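Local coordinates for protein putative glycosyltransferase (GalT1) (Streptococcus parasanguinis, PDB 4PHR) that probably acts as a glycosyltransferase, and binds UDP in this N-terminal GT-D-fold piece of a longer protein, at residues K172-P177 with R190-N195. Sequence-based numbering, arbitrary orientation.
Sequences KRLVCP and RLTEKN. With UDP (uridine-5'-diphosphate), chain B.
Strand 170-176 and helix 185-195 form the first half of a beta-alpha-beta crossover in the five-stranded parallel sheet of this GT-D-type domain, and L174 joins them by packing against L191 and T192. A loop leads from the strand into the helix, which folds back over one face of the sheet. The chain then enters strand 200-204, parallel to 170-176 with strand 147-153 between them. L174 has CG anti to the backbone N (chi1 -173°), which carries its forked end onto the helix. L174 CD2 lies 3.9 Å from L191 CB, and L174 CD1 lies 4.0 Å from it. The base of the L191 side chain thus meets both methyls of L174. L174 CD2 also approaches T192 OG1 at 3.2 Å, a close van der Waals contact. The L174 side chain crosses those of L191 and T192 at about a right angle. The hydroxyl of T192 is buried, but its OG1 is hydrogen-bonded to the backbone O of I188, one turn earlier. OG1 sits beside the backbone N of T192 (chi1 -59°), a setting that turns it back toward the carbonyl of I188. At the end of the segment, N195 ND2 binds O of L191 at 2.9 Å, with an N-H...O angle of 164°. This ties the N195 side chain to the L191 carbonyl. Just past the C-terminal end of the strand, the backbone O of P177 accepts a hydrogen bond from N3 of the UDP uracil at 2.9 Å. Strand 170-176 runs between strands 147-153 and 272-275, and L174 also touches V273 of the latter. T192 reaches L149 and V151 of strand 147-153, and meets L212 and L216 of helix 206-218.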
loop_
_atom_site.group_PDB
_atom_site.type_symbol
_atom_site.label_atom_id
_atom_site.label_comp_id
_atom_site.label_asym_id
_atom_site.label_seq_id
_atom_site.Cartn_x
_atom_site.Cartn_y
_atom_site.Cartn_z
ATOM N N LYS A 172 -15.314 8.897 -5.533
ATOM C CA LYS A 172 -15.782 9.407 -4.256
ATOM C C LYS A 172 -14.662 9.132 -3.262
ATOM O O LYS A 172 -13.995 8.108 -3.369
ATOM C CB LYS A 172 -17.072 8.698 -3.829
ATOM C CG LYS A 172 -18.264 8.951 -4.769
ATOM C CD LYS A 172 -18.671 10.409 -4.749
ATOM C CE LYS A 172 -19.849 10.678 -5.678
ATOM N NZ LYS A 172 -20.115 12.135 -5.767
ATOM N N ARG A 173 -14.463 10.036 -2.306
ATOM C CA ARG A 173 -13.384 9.901 -1.326
ATOM C C ARG A 173 -13.915 9.965 0.091
ATOM O O ARG A 173 -14.733 10.824 0.422
ATOM C CB ARG A 173 -12.342 11.016 -1.496
ATOM C CG ARG A 173 -11.670 11.054 -2.844
ATOM C CD ARG A 173 -10.688 12.224 -2.989
ATOM N NE ARG A 173 -10.235 12.308 -4.375
ATOM C CZ ARG A 173 -9.052 11.900 -4.817
ATOM N NH1 ARG A 173 -8.125 11.418 -3.986
ATOM N NH2 ARG A 173 -8.786 12.014 -6.111
ATOM N N LEU A 174 -13.432 9.053 0.919
ATOM C CA LEU A 174 -13.663 9.109 2.351
ATOM C C LEU A 174 -12.341 9.558 2.952
ATOM O O LEU A 174 -11.351 8.829 2.897
ATOM C CB LEU A 174 -14.059 7.731 2.883
ATOM C CG LEU A 174 -14.517 7.586 4.333
ATOM C CD1 LEU A 174 -15.744 8.458 4.594
ATOM C CD2 LEU A 174 -14.805 6.118 4.664
ATOM N N VAL A 175 -12.314 10.769 3.499
ATOM C CA VAL A 175 -11.046 11.367 3.909
ATOM C C VAL A 175 -10.869 11.209 5.409
ATOM O O VAL A 175 -11.651 11.738 6.192
ATOM C CB VAL A 175 -10.947 12.840 3.478
ATOM C CG1 VAL A 175 -9.635 13.445 3.931
ATOM C CG2 VAL A 175 -11.089 12.940 1.961
ATOM N N CYS A 176 -9.833 10.469 5.784
ATOM C CA CYS A 176 -9.587 10.047 7.148
ATOM C C CYS A 176 -8.386 10.779 7.742
ATOM O O CYS A 176 -7.723 11.561 7.049
ATOM C CB CYS A 176 -9.333 8.542 7.151
ATOM S SG CYS A 176 -10.670 7.567 6.375
ATOM N N PRO A 177 -8.085 10.517 9.026
ATOM C CA PRO A 177 -6.924 11.202 9.602
ATOM C C PRO A 177 -5.621 10.794 8.922
ATOM O O PRO A 177 -5.461 9.627 8.541
ATOM C CB PRO A 177 -6.940 10.742 11.064
ATOM C CG PRO A 177 -8.378 10.417 11.326
ATOM C CD PRO A 177 -8.848 9.779 10.047
ATOM N N ARG A 190 -17.520 1.476 8.823
ATOM C CA ARG A 190 -18.957 1.700 8.683
ATOM C C ARG A 190 -19.278 2.593 7.475
ATOM O O ARG A 190 -20.138 2.259 6.663
ATOM C CB ARG A 190 -19.509 2.310 9.973
ATOM C CG ARG A 190 -21.020 2.489 9.985
ATOM C CD ARG A 190 -21.534 2.924 11.359
ATOM N NE ARG A 190 -21.009 4.227 11.764
ATOM C CZ ARG A 190 -20.114 4.405 12.733
ATOM N NH1 ARG A 190 -19.643 3.363 13.408
ATOM N NH2 ARG A 190 -19.691 5.627 13.031
ATOM N N LEU A 191 -18.557 3.705 7.335
ATOM C CA LEU A 191 -18.831 4.636 6.241
ATOM C C LEU A 191 -18.318 4.115 4.901
ATOM O O LEU A 191 -18.892 4.407 3.852
ATOM C CB LEU A 191 -18.253 6.025 6.542
ATOM C CG LEU A 191 -18.863 6.736 7.759
ATOM C CD1 LEU A 191 -18.428 8.192 7.825
ATOM C CD2 LEU A 191 -20.390 6.633 7.764
ATOM N N THR A 192 -17.240 3.340 4.928
ATOM C CA THR A 192 -16.758 2.721 3.693
ATOM C C THR A 192 -17.819 1.778 3.123
ATOM O O THR A 192 -18.159 1.861 1.942
ATOM C CB THR A 192 -15.419 1.981 3.897
ATOM O OG1 THR A 192 -14.427 2.905 4.361
ATOM C CG2 THR A 192 -14.943 1.369 2.588
ATOM N N GLU A 193 -18.369 0.912 3.976
ATOM C CA GLU A 193 -19.433 -0.000 3.565
ATOM C C GLU A 193 -20.627 0.748 2.975
ATOM O O GLU A 193 -21.171 0.354 1.945
ATOM C CB GLU A 193 -19.930 -0.818 4.757
ATOM C CG GLU A 193 -18.924 -1.773 5.363
ATOM C CD GLU A 193 -19.487 -2.473 6.588
ATOM O OE1 GLU A 193 -20.702 -2.775 6.599
ATOM O OE2 GLU A 193 -18.721 -2.709 7.546
ATOM N N LYS A 194 -21.038 1.816 3.648
ATOM C CA LYS A 194 -22.198 2.596 3.228
ATOM C C LYS A 194 -22.010 3.194 1.840
ATOM O O LYS A 194 -22.983 3.421 1.115
ATOM C CB LYS A 194 -22.461 3.729 4.217
ATOM C CG LYS A 194 -23.128 3.304 5.505
ATOM C CD LYS A 194 -23.112 4.453 6.495
ATOM C CE LYS A 194 -24.019 4.174 7.667
ATOM N NZ LYS A 194 -25.434 4.139 7.214
ATOM N N ASN A 195 -20.762 3.477 1.483
ATOM C CA ASN A 195 -20.475 4.185 0.245
ATOM C C ASN A 195 -19.907 3.310 -0.860
ATOM O O ASN A 195 -19.579 3.805 -1.942
ATOM C CB ASN A 195 -19.537 5.362 0.519
ATOM C CG ASN A 195 -20.247 6.524 1.181
ATOM O OD1 ASN A 195 -20.922 7.306 0.515
ATOM N ND2 ASN A 195 -20.109 6.637 2.496
HETATM N N1 UDP B . -1.898 7.272 5.931
HETATM C C2 UDP B . -2.959 7.993 6.422
HETATM N N3 UDP B . -3.333 7.851 7.737
HETATM C C4 UDP B . -2.659 6.988 8.567
HETATM C C5 UDP B . -1.584 6.250 8.072
HETATM C C6 UDP B . -1.139 6.524 6.784
HETATM O O2 UDP B . -3.563 8.788 5.701
HETATM O O4 UDP B . -3.052 6.875 9.733
HETATM C "C1'" UDP B . -1.571 7.381 4.502
HETATM C "C2'" UDP B . -0.370 8.178 4.069
HETATM O "O2'" UDP B . -0.675 9.557 4.034
HETATM C "C3'" UDP B . -0.138 7.607 2.688
HETATM C "C4'" UDP B . -0.537 6.150 2.851
HETATM O "O4'" UDP B . -1.283 6.067 4.069
HETATM O "O3'" UDP B . -1.014 8.211 1.761
HETATM C "C5'" UDP B . 0.675 5.228 2.897
HETATM O "O5'" UDP B . 0.225 3.899 3.130
HETATM P PA UDP B . 1.246 2.663 3.276
HETATM O O1A UDP B . 2.059 2.836 4.495
HETATM O O2A UDP B . 0.414 1.437 3.208
HETATM O O3A UDP B . 2.181 2.862 1.969
HETATM P PB UDP B . 3.354 1.955 1.293
HETATM O O1B UDP B . 4.635 2.642 1.630
HETATM O O2B UDP B . 3.049 2.026 -0.156
HETATM O O3B UDP B . 3.294 0.573 1.866
#